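Local coordinates for protein siderophore enterobactin esterase (Emericella nidulans, PDB 6GUO) that hydrolyses the ester bonds of the bacterial xenosiderophore enterobactin, an activity required for intracellular release of iron, at residues A62-R74 and I288-N301. Residues are numbered along the deposited sequence; the frame is centred on the assembly and turned at random.
Sequences ALFLTATETLRRR and IGPALSGGIMFLSN
R74 lays its guanidinium flat over S300, whose CB sits 3.4 Å from CZ and beneath the centre of the group. At the edge of the same plane NH1 and NH2 both grip N301 OD1, at 2.8 and 2.9 Å, with the amide turned 49° from the guanidinium; both nitrogens reach OD1 from one face of the carbonyl. NH2 also makes a weak, nearly straight bond to M297 SD, and NH1 has a second, charged partner in E81. With CG anti to the backbone N (chi1 180°), the arginine reaches across to helix 288-301, and it and M297 slide past each other in opposite directions. The bends of M297 carry its CE between R74 CD and T70 CG2, 3.6 Å from each. T70 OG1, turned back to its own helix, donates to T66 O, leaving CG2 for the apolar side of the contact. Further in, L71 meets I296 at about a right angle, and L71 CD2 presses tightly on I296 CG2 at 3.4 Å. L292 points its CD2 into the groove between L63 and T66, 3.5 Å from L63 O, while L63 CD2 meets I288 CG2 near the N-terminal ends of both helices. T66 OG1 bonds instead to E69 of the second subunit, so helix 62-74 serves this contact and the dimer interface together. The axes of the two segments come within 9.6 Å of each other and cross at -45°. L71 also touches strand 83-90, and L63 and L292 both rest on F162 of strand 156-164: two neighbouring helices packed on one face of the central, mostly parallel sheet of an alpha/beta-hydrolase fold.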
loop_
_atom_site.group_PDB
_atom_site.type_symbol
_atom_site.label_atom_id
_atom_site.label_comp_id
_atom_site.label_asym_id
_atom_site.label_seq_id
_atom_site.Cartn_x
_atom_site.Cartn_y
_atom_site.Cartn_z
ATOM N N ALA A 62 -3.864 10.981 1.051
ATOM C CA ALA A 62 -3.086 10.108 0.159
ATOM C C ALA A 62 -2.575 8.822 0.800
ATOM O O ALA A 62 -2.152 7.914 0.080
ATOM C CB ALA A 62 -1.908 10.886 -0.408
ATOM N N LEU A 63 -2.586 8.758 2.131
ATOM C CA LEU A 63 -1.927 7.680 2.892
ATOM C C LEU A 63 -2.811 6.858 3.830
ATOM O O LEU A 63 -2.427 5.749 4.215
ATOM C CB LEU A 63 -0.809 8.284 3.728
ATOM C CG LEU A 63 0.218 9.153 3.001
ATOM C CD1 LEU A 63 1.199 9.707 4.013
ATOM C CD2 LEU A 63 0.938 8.360 1.926
ATOM N N PHE A 64 -3.971 7.398 4.198
ATOM C CA PHE A 64 -4.856 6.809 5.203
ATOM C C PHE A 64 -5.213 5.357 4.924
ATOM O O PHE A 64 -5.052 4.495 5.783
ATOM C CB PHE A 64 -6.139 7.639 5.283
ATOM C CG PHE A 64 -7.181 7.075 6.204
ATOM C CD1 PHE A 64 -6.961 7.016 7.574
ATOM C CD2 PHE A 64 -8.399 6.631 5.703
ATOM C CE1 PHE A 64 -7.932 6.518 8.429
ATOM C CE2 PHE A 64 -9.372 6.128 6.550
ATOM C CZ PHE A 64 -9.139 6.074 7.918
ATOM N N LEU A 65 -5.693 5.100 3.713
ATOM C CA LEU A 65 -6.202 3.779 3.355
ATOM C C LEU A 65 -5.092 2.724 3.308
ATOM O O LEU A 65 -5.302 1.592 3.745
ATOM C CB LEU A 65 -6.966 3.836 2.026
ATOM C CG LEU A 65 -8.184 4.768 1.959
ATOM C CD1 LEU A 65 -8.748 4.799 0.546
ATOM C CD2 LEU A 65 -9.267 4.362 2.950
ATOM N N THR A 66 -3.913 3.109 2.819
ATOM C CA THR A 66 -2.759 2.207 2.731
ATOM C C THR A 66 -2.279 1.844 4.126
ATOM O O THR A 66 -2.024 0.682 4.404
ATOM C CB THR A 66 -1.594 2.843 1.932
ATOM O OG1 THR A 66 -2.034 3.140 0.600
ATOM C CG2 THR A 66 -0.374 1.906 1.857
ATOM N N ALA A 67 -2.155 2.840 5.001
ATOM C CA ALA A 67 -1.750 2.584 6.386
ATOM C C ALA A 67 -2.766 1.674 7.080
ATOM O O ALA A 67 -2.394 0.704 7.741
ATOM C CB ALA A 67 -1.602 3.889 7.145
ATOM N N THR A 68 -4.049 1.982 6.902
ATOM C CA THR A 68 -5.130 1.204 7.504
ATOM C C THR A 68 -5.050 -0.272 7.100
ATOM O O THR A 68 -5.061 -1.165 7.954
ATOM C CB THR A 68 -6.493 1.803 7.126
ATOM O OG1 THR A 68 -6.593 3.120 7.693
ATOM C CG2 THR A 68 -7.653 0.932 7.617
ATOM N N GLU A 69 -4.946 -0.523 5.802
ATOM C CA GLU A 69 -4.966 -1.900 5.319
ATOM C C GLU A 69 -3.697 -2.676 5.658
ATOM O O GLU A 69 -3.776 -3.860 5.979
ATOM C CB GLU A 69 -5.227 -1.948 3.830
ATOM C CG GLU A 69 -5.719 -3.308 3.380
ATOM C CD GLU A 69 -6.336 -3.238 2.015
ATOM O OE1 GLU A 69 -5.566 -3.030 1.063
ATOM O OE2 GLU A 69 -7.577 -3.361 1.898
ATOM N N THR A 70 -2.538 -2.020 5.590
ATOM C CA THR A 70 -1.287 -2.653 5.998
ATOM C C THR A 70 -1.375 -3.153 7.438
ATOM O O THR A 70 -0.984 -4.286 7.731
ATOM C CB THR A 70 -0.085 -1.696 5.864
ATOM O OG1 THR A 70 -0.048 -1.142 4.544
ATOM C CG2 THR A 70 1.207 -2.432 6.138
ATOM N N LEU A 71 -1.901 -2.313 8.326
ATOM C CA LEU A 71 -2.088 -2.700 9.727
ATOM C C LEU A 71 -3.092 -3.843 9.886
ATOM O O LEU A 71 -2.858 -4.766 10.660
ATOM C CB LEU A 71 -2.518 -1.500 10.579
ATOM C CG LEU A 71 -1.386 -0.524 10.901
ATOM C CD1 LEU A 71 -1.964 0.818 11.309
ATOM C CD2 LEU A 71 -0.467 -1.086 11.979
ATOM N N ARG A 72 -4.185 -3.801 9.131
ATOM C CA ARG A 72 -5.222 -4.828 9.246
ATOM C C ARG A 72 -4.750 -6.198 8.754
ATOM O O ARG A 72 -5.124 -7.210 9.338
ATOM C CB ARG A 72 -6.510 -4.391 8.558
ATOM C CG ARG A 72 -7.207 -3.315 9.370
ATOM C CD ARG A 72 -8.357 -2.650 8.648
ATOM N NE ARG A 72 -8.924 -1.622 9.515
ATOM C CZ ARG A 72 -10.042 -0.936 9.280
ATOM N NH1 ARG A 72 -10.762 -1.143 8.181
ATOM N NH2 ARG A 72 -10.446 -0.028 10.173
ATOM N N ARG A 73 -3.909 -6.227 7.718
ATOM C CA ARG A 73 -3.274 -7.488 7.302
ATOM C C ARG A 73 -2.386 -8.042 8.410
ATOM O O ARG A 73 -2.486 -9.220 8.758
ATOM C CB ARG A 73 -2.462 -7.313 6.018
ATOM C CG ARG A 73 -3.317 -7.140 4.774
ATOM C CD ARG A 73 -2.504 -7.362 3.517
ATOM N NE ARG A 73 -1.412 -6.400 3.371
ATOM C CZ ARG A 73 -1.480 -5.224 2.740
ATOM N NH1 ARG A 73 -2.600 -4.792 2.161
ATOM N NH2 ARG A 73 -0.393 -4.465 2.675
ATOM N N ARG A 74 -1.536 -7.189 8.980
ATOM C CA ARG A 74 -0.629 -7.634 10.042
ATOM C C ARG A 74 -1.367 -8.059 11.312
ATOM O O ARG A 74 -1.013 -9.069 11.925
ATOM C CB ARG A 74 0.410 -6.570 10.371
ATOM C CG ARG A 74 1.348 -7.019 11.479
ATOM C CD ARG A 74 2.765 -6.539 11.286
ATOM N NE ARG A 74 3.571 -6.860 12.462
ATOM C CZ ARG A 74 4.898 -6.792 12.530
ATOM N NH1 ARG A 74 5.508 -7.102 13.671
ATOM N NH2 ARG A 74 5.625 -6.421 11.474
ATOM N N ILE A 288 6.064 5.510 -2.340
ATOM C CA ILE A 288 5.167 5.853 -1.226
ATOM C C ILE A 288 4.578 4.601 -0.574
ATOM O O ILE A 288 4.690 4.420 0.643
ATOM C CB ILE A 288 4.046 6.832 -1.657
ATOM C CG1 ILE A 288 4.656 8.199 -1.986
ATOM C CG2 ILE A 288 2.996 6.985 -0.555
ATOM C CD1 ILE A 288 3.703 9.192 -2.617
ATOM N N GLY A 289 3.980 3.739 -1.392
ATOM C CA GLY A 289 3.368 2.497 -0.920
ATOM C C GLY A 289 4.338 1.609 -0.153
ATOM O O GLY A 289 4.078 1.280 1.005
ATOM N N PRO A 290 5.464 1.224 -0.790
ATOM C CA PRO A 290 6.496 0.429 -0.107
ATOM C C PRO A 290 7.066 1.074 1.157
ATOM O O PRO A 290 7.249 0.379 2.163
ATOM C CB PRO A 290 7.594 0.276 -1.165
ATOM C CG PRO A 290 6.896 0.423 -2.468
ATOM C CD PRO A 290 5.724 1.334 -2.236
ATOM N N ALA A 291 7.331 2.382 1.108
ATOM C CA ALA A 291 7.905 3.095 2.258
ATOM C C ALA A 291 6.921 3.215 3.421
ATOM O O ALA A 291 7.322 3.110 4.585
ATOM C CB ALA A 291 8.413 4.466 1.843
ATOM N N LEU A 292 5.643 3.433 3.114
ATOM C CA LEU A 292 4.605 3.473 4.148
ATOM C C LEU A 292 4.404 2.089 4.753
ATOM O O LEU A 292 4.425 1.941 5.975
ATOM C CB LEU A 292 3.293 4.025 3.599
ATOM C CG LEU A 292 2.100 4.101 4.560
ATOM C CD1 LEU A 292 2.435 4.768 5.894
ATOM C CD2 LEU A 292 0.982 4.849 3.868
ATOM N N SER A 293 4.247 1.079 3.895
ATOM C CA SER A 293 4.135 -0.305 4.355
ATOM C C SER A 293 5.329 -0.679 5.227
ATOM O O SER A 293 5.161 -1.226 6.316
ATOM C CB SER A 293 4.036 -1.275 3.174
ATOM O OG SER A 293 2.836 -1.077 2.450
ATOM N N GLY A 294 6.532 -0.370 4.744
ATOM C CA GLY A 294 7.773 -0.634 5.475
ATOM C C GLY A 294 7.867 0.083 6.811
ATOM O O GLY A 294 8.333 -0.492 7.798
ATOM N N GLY A 295 7.428 1.339 6.842
ATOM C CA GLY A 295 7.360 2.116 8.086
ATOM C C GLY A 295 6.402 1.519 9.103
ATOM O O GLY A 295 6.712 1.468 10.296
ATOM N N ILE A 296 5.248 1.050 8.626
ATOM C CA ILE A 296 4.260 0.380 9.478
ATOM C C ILE A 296 4.859 -0.898 10.080
ATOM O O ILE A 296 4.729 -1.133 11.282
ATOM C CB ILE A 296 2.940 0.053 8.714
ATOM C CG1 ILE A 296 2.218 1.331 8.232
ATOM C CG2 ILE A 296 1.977 -0.765 9.571
ATOM C CD1 ILE A 296 1.665 2.234 9.310
ATOM N N MET A 297 5.520 -1.709 9.250
ATOM C CA MET A 297 6.174 -2.935 9.729
ATOM C C MET A 297 7.291 -2.629 10.726
ATOM O O MET A 297 7.404 -3.297 11.758
ATOM C CB MET A 297 6.742 -3.755 8.563
ATOM C CG MET A 297 5.720 -4.310 7.582
ATOM S SD MET A 297 4.422 -5.330 8.305
ATOM C CE MET A 297 3.166 -4.120 8.683
ATOM N N PHE A 298 8.098 -1.616 10.411
ATOM C CA PHE A 298 9.157 -1.137 11.299
ATOM C C PHE A 298 8.580 -0.750 12.662
ATOM O O PHE A 298 9.092 -1.174 13.695
ATOM C CB PHE A 298 9.886 0.046 10.642
ATOM C CG PHE A 298 10.912 0.716 11.520
ATOM C CD1 PHE A 298 12.224 0.255 11.563
ATOM C CD2 PHE A 298 10.578 1.843 12.260
ATOM C CE1 PHE A 298 13.175 0.888 12.354
ATOM C CE2 PHE A 298 11.522 2.479 13.051
ATOM C CZ PHE A 298 12.823 2.008 13.096
ATOM N N LEU A 299 7.493 0.018 12.643
ATOM C CA LEU A 299 6.798 0.435 13.865
ATOM C C LEU A 299 6.297 -0.761 14.680
ATOM O O LEU A 299 6.562 -0.845 15.879
ATOM C CB LEU A 299 5.640 1.377 13.513
ATOM C CG LEU A 299 4.740 1.910 14.627
ATOM C CD1 LEU A 299 5.540 2.659 15.683
ATOM C CD2 LEU A 299 3.676 2.809 14.013
ATOM N N SER A 300 5.610 -1.691 14.019
ATOM C CA SER A 300 5.085 -2.887 14.687
ATOM C C SER A 300 6.188 -3.801 15.242
ATOM O O SER A 300 5.988 -4.442 16.270
ATOM C CB SER A 300 4.162 -3.666 13.751
ATOM O OG SER A 300 3.039 -2.876 13.389
ATOM N N ASN A 301 7.348 -3.833 14.580
ATOM C CA ASN A 301 8.496 -4.630 15.048
ATOM C C ASN A 301 9.179 -4.091 16.312
ATOM O O ASN A 301 9.909 -4.832 16.973
ATOM C CB ASN A 301 9.545 -4.785 13.937
ATOM C CG ASN A 301 9.048 -5.627 12.773
ATOM O OD1 ASN A 301 8.115 -6.425 12.908
ATOM N ND2 ASN A 301 9.671 -5.448 11.617
#